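Local coordinates for regulatory Subunit of Protein Kinase A (cAMP-dependent) from Euglena gracilis (Euglena gracilis, PDB 6RSX) that binds cyclic AMP at two cyclic nucleotide-binding domains and, as a regulatory subunit, probably controls the protein kinase A catalytic subunit in response to it, at residues Cys187-Glu198 with Cys246-His257. Sequence-based numbering, arbitrary orientation.
Sequences CTFKDKEIVVKE and CVATVVSEGVSH. With CMP (adenosine-3',5'-cyclic-monophosphate), chain C.
Val196 lays its CG2 alongside CG2 of Val250, 3.7 Å apart, in the antiparallel beta-roll of a cyclic nucleotide-binding domain. Both point to the cAMP side, where small branched residues can pack against the sugar-phosphate; Val250 CG2 lies near O4', and Val247 N gives the phosphate oxygen O2P a nearly straight hydrogen bond (N-H...O 170°). Val195 and Val196 together face Val250 as a classic beta bulge, and Val195 CG2 sits over the centre of the Phe189 ring, 3.7 Å above its plane. Phe189 N and O pair with Ser256, and Ser252 N bonds Glu193 O. Between strands 185-189 and 194-196, Lys190 to Glu193 form a type II turn with Lys192 at the positive phi of its third position. Asp191 reaches across, CG anti to the backbone N (chi1 -174°): OD1 takes Gly254 N at 2.7 Å on its anti side, OD2 meets Lys192 NZ on the syn side in a salt bridge. With an alanine in place of Asp191, the Gly254 amide would probably lose its mate and the Lys192 ammonium its counter-charge. Gly254's positive phi favours glycine. Ser252, small enough to pack against Phe189 CB, donates from OG to Gly254 O. Thr249 suits doubly: CG2 touches Ile194 CG2, and OG1 accepts Glu198 N at 2.8 Å, nearly straight (168°).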
loop_
_atom_site.group_PDB
_atom_site.type_symbol
_atom_site.label_atom_id
_atom_site.label_comp_id
_atom_site.label_asym_id
_atom_site.label_seq_id
_atom_site.Cartn_x
_atom_site.Cartn_y
_atom_site.Cartn_z
ATOM N N CYS A 187 -7.657 10.667 6.565
ATOM C CA CYS A 187 -8.527 11.735 6.091
ATOM C C CYS A 187 -9.558 12.061 7.161
ATOM O O CYS A 187 -10.024 11.170 7.878
ATOM C CB CYS A 187 -9.213 11.368 4.766
ATOM S SG CYS A 187 -9.684 9.632 4.625
ATOM N N THR A 188 -9.877 13.348 7.281
ATOM C CA THR A 188 -10.790 13.877 8.288
ATOM C C THR A 188 -11.999 14.464 7.577
ATOM O O THR A 188 -11.856 15.121 6.542
ATOM C CB THR A 188 -10.116 14.952 9.146
ATOM O OG1 THR A 188 -8.985 14.385 9.822
ATOM C CG2 THR A 188 -11.087 15.520 10.189
ATOM N N PHE A 189 -13.188 14.200 8.120
ATOM C CA PHE A 189 -14.434 14.641 7.493
ATOM C C PHE A 189 -15.301 15.382 8.497
ATOM O O PHE A 189 -15.518 14.898 9.614
ATOM C CB PHE A 189 -15.183 13.452 6.906
ATOM C CG PHE A 189 -14.442 12.785 5.790
ATOM C CD1 PHE A 189 -14.292 13.416 4.572
ATOM C CD2 PHE A 189 -13.889 11.527 5.966
ATOM C CE1 PHE A 189 -13.602 12.817 3.544
ATOM C CE2 PHE A 189 -13.198 10.911 4.923
ATOM C CZ PHE A 189 -13.046 11.562 3.721
ATOM N N LYS A 190 -15.784 16.555 8.095
ATOM C CA LYS A 190 -16.625 17.389 8.939
ATOM C C LYS A 190 -18.094 16.989 8.796
ATOM O O LYS A 190 -18.493 16.302 7.853
ATOM C CB LYS A 190 -16.444 18.860 8.571
ATOM C CG LYS A 190 -16.809 19.139 7.127
ATOM C CD LYS A 190 -16.735 20.618 6.768
ATOM C CE LYS A 190 -17.192 20.840 5.323
ATOM N NZ LYS A 190 -17.273 22.278 4.932
ATOM N N ASP A 191 -18.900 17.425 9.757
ATOM C CA ASP A 191 -20.329 17.133 9.711
ATOM C C ASP A 191 -20.915 17.482 8.344
ATOM O O ASP A 191 -20.644 18.549 7.786
ATOM C CB ASP A 191 -21.055 17.904 10.817
ATOM C CG ASP A 191 -22.540 17.539 10.912
ATOM O OD1 ASP A 191 -22.862 16.336 10.787
ATOM O OD2 ASP A 191 -23.379 18.446 11.136
ATOM N N LYS A 192 -21.704 16.555 7.801
ATOM C CA LYS A 192 -22.431 16.674 6.535
ATOM C C LYS A 192 -21.529 16.636 5.305
ATOM O O LYS A 192 -22.019 16.829 4.181
ATOM C CB LYS A 192 -23.291 17.947 6.477
ATOM C CG LYS A 192 -24.713 17.750 6.971
ATOM C CD LYS A 192 -24.785 17.679 8.481
ATOM C CE LYS A 192 -26.172 18.084 8.974
ATOM N NZ LYS A 192 -26.180 18.350 10.441
ATOM N N GLU A 193 -20.232 16.399 5.467
ATOM C CA GLU A 193 -19.347 16.319 4.315
ATOM C C GLU A 193 -19.544 14.991 3.585
ATOM O O GLU A 193 -19.561 13.923 4.210
ATOM C CB GLU A 193 -17.897 16.477 4.773
ATOM C CG GLU A 193 -16.916 16.426 3.643
ATOM C CD GLU A 193 -15.497 16.840 4.056
ATOM O OE1 GLU A 193 -15.248 17.076 5.265
ATOM O OE2 GLU A 193 -14.636 16.937 3.158
ATOM N N ILE A 194 -19.720 15.065 2.266
ATOM C CA ILE A 194 -19.900 13.892 1.416
ATOM C C ILE A 194 -18.532 13.285 1.131
ATOM O O ILE A 194 -17.593 14.008 0.786
ATOM C CB ILE A 194 -20.599 14.278 0.108
ATOM C CG1 ILE A 194 -22.045 14.697 0.379
ATOM C CG2 ILE A 194 -20.534 13.143 -0.908
ATOM C CD1 ILE A 194 -22.731 15.166 -0.872
ATOM N N VAL A 195 -18.417 11.965 1.259
ATOM C CA VAL A 195 -17.153 11.263 0.988
ATOM C C VAL A 195 -17.142 10.676 -0.407
ATOM O O VAL A 195 -16.239 10.967 -1.187
ATOM C CB VAL A 195 -16.867 10.183 2.054
ATOM C CG1 VAL A 195 -15.451 9.515 1.794
ATOM C CG2 VAL A 195 -16.909 10.807 3.459
ATOM N N VAL A 196 -18.148 9.859 -0.742
ATOM C CA VAL A 196 -18.379 9.379 -2.100
ATOM C C VAL A 196 -19.837 9.662 -2.466
ATOM O O VAL A 196 -20.740 9.535 -1.630
ATOM C CB VAL A 196 -18.072 7.880 -2.281
ATOM C CG1 VAL A 196 -16.624 7.571 -1.845
ATOM C CG2 VAL A 196 -19.042 7.013 -1.509
ATOM N N LYS A 197 -20.054 10.019 -3.718
ATOM C CA LYS A 197 -21.345 10.505 -4.196
ATOM C C LYS A 197 -21.964 9.460 -5.111
ATOM O O LYS A 197 -21.313 8.997 -6.057
ATOM C CB LYS A 197 -21.172 11.838 -4.936
ATOM C CG LYS A 197 -22.417 12.317 -5.680
ATOM C CD LYS A 197 -23.565 12.541 -4.700
ATOM C CE LYS A 197 -24.895 12.868 -5.380
ATOM N NZ LYS A 197 -25.957 12.915 -4.334
ATOM N N GLU A 198 -23.220 9.088 -4.833
ATOM C CA GLU A 198 -23.907 8.154 -5.711
ATOM C C GLU A 198 -23.776 8.627 -7.152
ATOM O O GLU A 198 -23.833 9.825 -7.436
ATOM C CB GLU A 198 -25.400 8.008 -5.341
ATOM C CG GLU A 198 -26.135 6.962 -6.201
ATOM C CD GLU A 198 -27.624 6.771 -5.857
ATOM O OE1 GLU A 198 -28.136 7.468 -4.959
ATOM O OE2 GLU A 198 -28.283 5.909 -6.486
ATOM N N CYS A 246 -20.419 4.636 -7.953
ATOM C CA CYS A 246 -20.883 4.376 -6.590
ATOM C C CYS A 246 -22.403 4.256 -6.559
ATOM O O CYS A 246 -23.105 5.075 -7.155
ATOM C CB CYS A 246 -20.447 5.504 -5.667
ATOM S SG CYS A 246 -18.622 5.610 -5.477
ATOM N N VAL A 247 -22.909 3.228 -5.865
ATOM C CA VAL A 247 -24.353 3.000 -5.821
ATOM C C VAL A 247 -25.023 3.798 -4.718
ATOM O O VAL A 247 -26.257 3.724 -4.559
ATOM C CB VAL A 247 -24.686 1.500 -5.666
ATOM C CG1 VAL A 247 -24.007 0.688 -6.758
ATOM C CG2 VAL A 247 -24.304 0.978 -4.264
ATOM N N ALA A 248 -24.261 4.582 -3.971
ATOM C CA ALA A 248 -24.795 5.315 -2.840
ATOM C C ALA A 248 -23.886 6.481 -2.491
ATOM O O ALA A 248 -22.715 6.546 -2.880
ATOM C CB ALA A 248 -24.998 4.396 -1.630
ATOM N N THR A 249 -24.445 7.398 -1.729
ATOM C CA THR A 249 -23.712 8.526 -1.198
ATOM C C THR A 249 -23.368 8.237 0.257
ATOM O O THR A 249 -24.214 7.765 1.015
ATOM C CB THR A 249 -24.552 9.793 -1.339
ATOM O OG1 THR A 249 -24.826 9.974 -2.731
ATOM C CG2 THR A 249 -23.816 11.012 -0.802
ATOM N N VAL A 250 -22.105 8.421 0.622
ATOM C CA VAL A 250 -21.678 8.254 2.002
ATOM C C VAL A 250 -21.277 9.625 2.526
ATOM O O VAL A 250 -20.433 10.308 1.922
ATOM C CB VAL A 250 -20.544 7.220 2.111
ATOM C CG1 VAL A 250 -20.147 6.997 3.581
ATOM C CG2 VAL A 250 -20.964 5.917 1.440
ATOM N N VAL A 251 -21.878 10.029 3.649
ATOM C CA VAL A 251 -21.752 11.387 4.160
ATOM C C VAL A 251 -21.463 11.345 5.662
ATOM O O VAL A 251 -22.083 10.580 6.411
ATOM C CB VAL A 251 -23.032 12.201 3.846
ATOM C CG1 VAL A 251 -24.221 11.570 4.531
ATOM C CG2 VAL A 251 -22.876 13.647 4.238
ATOM N N SER A 252 -20.491 12.140 6.097
ATOM C CA SER A 252 -20.120 12.134 7.502
ATOM C C SER A 252 -21.249 12.719 8.344
ATOM O O SER A 252 -21.938 13.658 7.933
ATOM C CB SER A 252 -18.816 12.921 7.713
ATOM O OG SER A 252 -18.320 12.731 9.032
ATOM N N GLU A 253 -21.465 12.126 9.515
ATOM C CA GLU A 253 -22.440 12.604 10.492
ATOM C C GLU A 253 -21.614 13.020 11.699
ATOM O O GLU A 253 -21.112 12.168 12.443
ATOM C CB GLU A 253 -23.473 11.525 10.824
ATOM C CG GLU A 253 -24.511 11.947 11.859
ATOM C CD GLU A 253 -25.757 12.573 11.234
ATOM O OE1 GLU A 253 -25.636 13.572 10.483
ATOM O OE2 GLU A 253 -26.862 12.054 11.491
ATOM N N GLY A 254 -21.449 14.322 11.876
ATOM C CA GLY A 254 -20.444 14.796 12.798
ATOM C C GLY A 254 -19.076 14.616 12.178
ATOM O O GLY A 254 -18.944 14.301 10.998
ATOM N N VAL A 255 -18.043 14.823 12.999
ATOM C CA VAL A 255 -16.664 14.681 12.546
ATOM C C VAL A 255 -16.288 13.206 12.535
ATOM O O VAL A 255 -16.589 12.459 13.477
ATOM C CB VAL A 255 -15.717 15.492 13.440
ATOM C CG1 VAL A 255 -14.263 15.191 13.081
ATOM C CG2 VAL A 255 -16.022 16.972 13.284
ATOM N N SER A 256 -15.642 12.777 11.459
ATOM C CA SER A 256 -15.213 11.397 11.313
ATOM C C SER A 256 -13.758 11.378 10.885
ATOM O O SER A 256 -13.314 12.240 10.118
ATOM C CB SER A 256 -16.054 10.652 10.277
ATOM O OG SER A 256 -17.374 10.524 10.752
ATOM N N HIS A 257 -13.029 10.375 11.368
ATOM C CA HIS A 257 -11.647 10.149 10.956
ATOM C C HIS A 257 -11.537 8.800 10.279
ATOM O O HIS A 257 -11.980 7.779 10.825
ATOM C CB HIS A 257 -10.690 10.225 12.136
ATOM C CG HIS A 257 -10.710 11.549 12.803
ATOM N ND1 HIS A 257 -11.504 11.812 13.894
ATOM C CD2 HIS A 257 -10.057 12.700 12.517
ATOM C CE1 HIS A 257 -11.329 13.068 14.264
ATOM N NE2 HIS A 257 -10.452 13.627 13.448
HETATM P P CMP C . -19.726 1.989 -3.462
HETATM O O1P CMP C . -18.239 2.074 -4.140
HETATM O O2P CMP C . -20.837 1.622 -4.366
HETATM O "O5'" CMP C . -20.080 3.448 -2.921
HETATM C "C5'" CMP C . -21.085 3.593 -1.911
HETATM C "C4'" CMP C . -20.846 2.538 -0.864
HETATM O "O4'" CMP C . -21.820 2.474 0.191
HETATM C "C3'" CMP C . -20.798 1.108 -1.331
HETATM O "O3'" CMP C . -19.718 0.847 -2.225
HETATM C "C2'" CMP C . -20.731 0.361 -0.008
HETATM O "O2'" CMP C . -19.369 0.379 0.464
HETATM C "C1'" CMP C . -21.555 1.292 0.913
HETATM N N9 CMP C . -22.797 0.693 1.413
HETATM C C8 CMP C . -23.117 0.576 2.707
HETATM N N7 CMP C . -24.310 -0.006 2.775
HETATM C C5 CMP C . -24.724 -0.214 1.513
HETATM C C6 CMP C . -25.885 -0.775 1.043
HETATM N N6 CMP C . -27.016 -1.318 1.739
HETATM N N1 CMP C . -26.083 -0.905 -0.255
HETATM C C2 CMP C . -25.130 -0.461 -1.118
HETATM N N3 CMP C . -23.960 0.093 -0.654
HETATM C C4 CMP C . -23.796 0.215 0.664
#